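Local coordinates for protein particle-associated lyase (Acinetobacter bacteriophage AP22, PDB 4Y9V) that forms the tailspike of the phage and probably cleaves the capsular polysaccharide of Acinetobacter baumannii as a lyase, at residues N265-N270 with Y278-S283. Sequence-based numbering, arbitrary orientation. Where two conformers were deposited one is given.
With 49S (2-acetamido-2-deoxy-beta-D-mannopyranuronic acid), chain B; SO4 (sulfate ion), chain K.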
ATOM      1  N   ASN A 265     -20.001   1.572   8.907  1.00  5.88           N
ATOM      2  CA  ASN A 265     -21.440   1.752   8.730  1.00  5.48           C
ATOM      3  C   ASN A 265     -22.066   0.438   8.291  1.00  5.24           C
ATOM      4  O   ASN A 265     -21.387  -0.547   7.988  1.00  5.99           O
ATOM      5  CB  ASN A 265     -21.705   2.866   7.686  1.00  5.35           C
ATOM      6  CG  ASN A 265     -21.148   2.456   6.337  1.00  5.24           C
ATOM      7  OD1 ASN A 265     -21.779   1.701   5.587  1.00  5.56           O
ATOM      8  ND2 ASN A 265     -19.942   2.913   6.044  1.00  5.68           N
ATOM      9  N   SER A 266     -23.394   0.444   8.261  0.59  5.45           N
ATOM     10  CA  SER A 266     -24.243  -0.602   7.722  0.59  5.84           C
ATOM     11  C   SER A 266     -25.178   0.002   6.645  0.59  5.48           C
ATOM     12  O   SER A 266     -26.391  -0.216   6.666  0.59  6.67           O
ATOM     13  CB  SER A 266     -25.025  -1.344   8.851  0.59  6.37           C
ATOM     14  OG  SER A 266     -24.137  -1.860   9.839  0.59  7.22           O
ATOM     15  N   ALA A 267     -24.620   0.755   5.686  1.00  5.35           N
ATOM     16  CA  ALA A 267     -25.393   1.253   4.566  1.00  5.29           C
ATOM     17  C   ALA A 267     -25.582   0.129   3.553  1.00  5.11           C
ATOM     18  O   ALA A 267     -24.633  -0.617   3.250  1.00  6.35           O
ATOM     19  CB  ALA A 267     -24.686   2.430   3.907  1.00  5.54           C
ATOM     20  N   LYS A 268     -26.786   0.007   3.014  1.00  5.19           N
ATOM     21  CA  LYS A 268     -27.138  -1.135   2.172  1.00  5.57           C
ATOM     22  C   LYS A 268     -28.271  -0.762   1.224  1.00  4.98           C
ATOM     23  O   LYS A 268     -28.966   0.246   1.396  1.00  5.45           O
ATOM     24  CB  LYS A 268     -27.510  -2.342   2.991  1.00  6.60           C
ATOM     25  CG  LYS A 268     -28.718  -2.112   3.864  1.00  8.05           C
ATOM     26  CD  LYS A 268     -29.052  -3.304   4.738  1.00 10.45           C
ATOM     27  CE  LYS A 268     -28.188  -3.575   5.849  1.00 12.79           C
ATOM     28  NZ  LYS A 268     -28.172  -2.592   6.948  1.00 10.35           N
ATOM     29  N   ASN A 269     -28.485  -1.616   0.227  1.00  5.18           N
ATOM     30  CA  ASN A 269     -29.687  -1.612  -0.576  1.00  5.14           C
ATOM     31  C   ASN A 269     -30.074  -3.066  -0.847  1.00  5.02           C
ATOM     32  O   ASN A 269     -29.217  -3.871  -1.152  1.00  5.69           O
ATOM     33  CB  ASN A 269     -29.482  -0.883  -1.922  1.00  5.66           C
ATOM     34  CG  ASN A 269     -30.743  -0.872  -2.742  1.00  5.45           C
ATOM     35  OD1 ASN A 269     -30.992  -1.787  -3.543  1.00  6.07           O
ATOM     36  ND2 ASN A 269     -31.558   0.168  -2.581  1.00  6.12           N
ATOM     37  N   ASN A 270     -31.383  -3.354  -0.745  1.00  5.18           N
ATOM     38  CA  ASN A 270     -31.865  -4.700  -0.966  1.00  5.62           C
ATOM     39  C   ASN A 270     -33.120  -4.722  -1.814  1.00  5.89           C
ATOM     40  O   ASN A 270     -33.867  -5.705  -1.791  1.00  7.63           O
ATOM     41  CB  ASN A 270     -32.122  -5.424   0.375  1.00  6.75           C
ATOM     42  CG  ASN A 270     -30.881  -5.520   1.224  1.00  8.21           C
ATOM     43  OD1 ASN A 270     -30.150  -6.544   1.085  1.00 12.25           O
ATOM     44  ND2 ASN A 270     -30.612  -4.575   1.995  1.00  9.11           N
ATOM     45  N   TYR A 278     -27.625   1.089  -4.719  1.00  4.78           N
ATOM     46  CA  TYR A 278     -26.280   1.325  -4.220  1.00  4.94           C
ATOM     47  C   TYR A 278     -26.297   1.286  -2.693  1.00  4.81           C
ATOM     48  O   TYR A 278     -27.194   1.833  -2.058  1.00  6.19           O
ATOM     49  CB  TYR A 278     -25.760   2.677  -4.692  1.00  5.01           C
ATOM     50  CG  TYR A 278     -25.770   2.865  -6.193  1.00  5.21           C
ATOM     51  CD1 TYR A 278     -25.636   1.823  -7.092  1.00  4.97           C
ATOM     52  CD2 TYR A 278     -25.873   4.143  -6.730  1.00  5.68           C
ATOM     53  CE1 TYR A 278     -25.598   2.048  -8.473  1.00  5.22           C
ATOM     54  CE2 TYR A 278     -25.793   4.373  -8.100  1.00  5.94           C
ATOM     55  CZ  TYR A 278     -25.649   3.326  -8.971  1.00  5.61           C
ATOM     56  OH  TYR A 278     -25.591   3.628 -10.306  1.00  6.39           O
ATOM     57  N   GLY A 279     -25.298   0.647  -2.081  1.00  4.82           N
ATOM     58  CA  GLY A 279     -25.209   0.719  -0.613  1.00  4.82           C
ATOM     59  C   GLY A 279     -24.864   2.137  -0.163  1.00  4.58           C
ATOM     60  O   GLY A 279     -25.650   2.799   0.513  1.00  5.48           O
ATOM     61  N   ILE A 280     -23.681   2.569  -0.570  1.00  4.72           N
ATOM     62  CA  ILE A 280     -23.253   3.946  -0.502  1.00  4.86           C
ATOM     63  C   ILE A 280     -23.071   4.453  -1.929  1.00  4.70           C
ATOM     64  O   ILE A 280     -22.431   3.784  -2.734  1.00  5.58           O
ATOM     65  CB  ILE A 280     -21.900   4.102   0.252  1.00  5.47           C
ATOM     66  CG1 ILE A 280     -22.016   3.565   1.663  1.00  5.96           C
ATOM     67  CG2 ILE A 280     -21.465   5.574   0.253  1.00  7.00           C
ATOM     68  CD1 ILE A 280     -20.723   3.502   2.426  1.00  7.76           C
ATOM     69  N   GLN A 281     -23.623   5.636  -2.215  1.00  4.84           N
ATOM     70  CA  GLN A 281     -23.297   6.347  -3.440  1.00  4.72           C
ATOM     71  C   GLN A 281     -22.443   7.554  -3.089  1.00  4.44           C
ATOM     72  O   GLN A 281     -22.875   8.426  -2.324  1.00  5.24           O
ATOM     73  CB  GLN A 281     -24.534   6.773  -4.233  1.00  5.48           C
ATOM     74  CG  GLN A 281     -24.142   7.305  -5.625  1.00  5.70           C
ATOM     75  CD  GLN A 281     -25.325   7.704  -6.482  1.00  5.77           C
ATOM     76  OE1 GLN A 281     -26.401   7.953  -5.961  1.00  7.05           O
ATOM     77  NE2 GLN A 281     -25.109   7.779  -7.797  1.00  6.64           N
ATOM     78  N   ILE A 282     -21.252   7.589  -3.658  0.70  4.72           N
ATOM     79  CA  ILE A 282     -20.378   8.779  -3.593  0.70  4.62           C
ATOM     80  C   ILE A 282     -20.663   9.512  -4.895  0.70  4.71           C
ATOM     81  O   ILE A 282     -20.313   9.030  -5.961  0.70  6.10           O
ATOM     82  CB  ILE A 282     -18.915   8.326  -3.410  0.70  5.02           C
ATOM     83  CG1 ILE A 282     -18.730   7.574  -2.103  0.70  6.02           C
ATOM     84  CG2 ILE A 282     -18.010   9.552  -3.495  0.70  7.33           C
ATOM     85  CD1 ILE A 282     -17.395   6.863  -1.974  0.70  6.04           C
ATOM     86  N   SER A 283     -21.404  10.622  -4.780  1.00  4.74           N
ATOM     87  CA  SER A 283     -21.907  11.394  -5.908  1.00  4.73           C
ATOM     88  C   SER A 283     -21.121  12.681  -6.046  1.00  4.53           C
ATOM     89  O   SER A 283     -21.268  13.581  -5.211  1.00  4.91           O
ATOM     90  CB  SER A 283     -23.378  11.708  -5.728  1.00  4.97           C
ATOM     91  OG  SER A 283     -24.157  10.539  -5.822  1.00  5.73           O
TER
HETATM   92  C8  49S B   1     -22.927   8.424 -12.645  1.00  6.02           C
HETATM   93  C7  49S B   1     -23.913   7.675 -11.774  1.00  5.48           C
HETATM   94  O7  49S B   1     -23.614   7.336 -10.609  1.00  5.81           O
HETATM   95  N2  49S B   1     -25.108   7.407 -12.324  1.00  5.46           N
HETATM   96  C2  49S B   1     -26.141   6.643 -11.656  1.00  5.40           C
HETATM   97  C3  49S B   1     -27.297   7.522 -11.172  1.00  5.63           C
HETATM   98  O3  49S B   1     -26.834   8.519 -10.261  1.00  6.07           O
HETATM   99  C1  49S B   1     -26.692   5.598 -12.607  1.00  5.48           C
HETATM  100  O1  49S B   1     -25.689   4.781 -13.137  1.00  5.80           O
HETATM  101  O5  49S B   1     -27.287   6.250 -13.730  1.00  5.65           O
HETATM  102  C5  49S B   1     -28.458   6.986 -13.333  1.00  5.87           C
HETATM  103  C6  49S B   1     -29.107   7.547 -14.582  1.00  6.62           C
HETATM  104  O6A 49S B   1     -28.374   8.072 -15.457  1.00  7.19           O
HETATM  105  O6B 49S B   1     -30.359   7.468 -14.648  1.00  8.09           O
HETATM  106  C4  49S B   1     -28.079   8.095 -12.350  1.00  5.64           C
HETATM  107  O4  49S B   1     -29.355   8.624 -11.971  1.00  6.29           O
HETATM  108  S   SO4 K 809     -24.258   1.397 -13.296  0.80  6.01           S
HETATM  109  O1  SO4 K 809     -24.077   2.626 -14.051  1.00  8.21           O
HETATM  110  O2  SO4 K 809     -22.991   0.644 -13.273  1.00  9.44           O
HETATM  111  O3  SO4 K 809     -25.294   0.620 -13.996  1.00  9.85           O
HETATM  112  O4  SO4 K 809     -24.687   1.597 -11.891  1.00  7.53           O
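Lys268 and Gly279 bring their main chains together without a single hydrogen bond crossing between the two segments: CA of Lys268 lies 3.9 Å from CA of Gly279, where no side chain of residue 279 intervenes. The chain turns a corner at Gly279 and Ile280, and the two segments meet through van der Waals contacts alone; their backbone bonds go instead to neighbouring coils, as from Asn269 to Thr298 and from Gly279 to Leu252. On one flank of the close approach the methyl CB of Ala267 sits 3.7 Å from CG1 of Ile280 and also touches the carbonyl oxygen of Gly279; on the other, CB of Asn269 rests 3.6 Å from the carbonyl oxygen of Tyr278. Ile280 places CG1 anti to its carbonyl carbon (chi1 -59°), and the extended CG1-CD1 branch carries CD1 to the amide of Asn265, the two side chains arriving from opposite directions. That buried amide is well satisfied: OD1 of Asn265 accepts from N of Ala267 at 3.0 Å, nearly straight and on a lone pair, closing an Asx turn, and also binds Asn295, while ND2 reaches Ala263 and Tyr290. Asn269, for its part, spends OD1 on Asn277 and Ala271. The side chain of Lys268 leaves the contact and folds back to Ser266 O and to Asn244 O. Tyr278 and Gln281, flanking the corner, both reach the bound saccharide. OH of Tyr278 accepts from O1 of the N-acetylated mannuronic acid and donates, at 2.7 Å, to O4 of a sulfate ion probably from the crystallisation liquor; NE2 of Gln281 gives a good bond to O3 of that sugar (3.1 Å) and a weak one to its acetamido oxygen O7. Arg253 holds OE1 of Gln281, which probably fixes which end of the amide faces the sugar. Parallel-stacked coils whose corners join different faces mark the pectin lyase-like right-handed beta-helix, and here one such corner carries two residues of the glycan pocket.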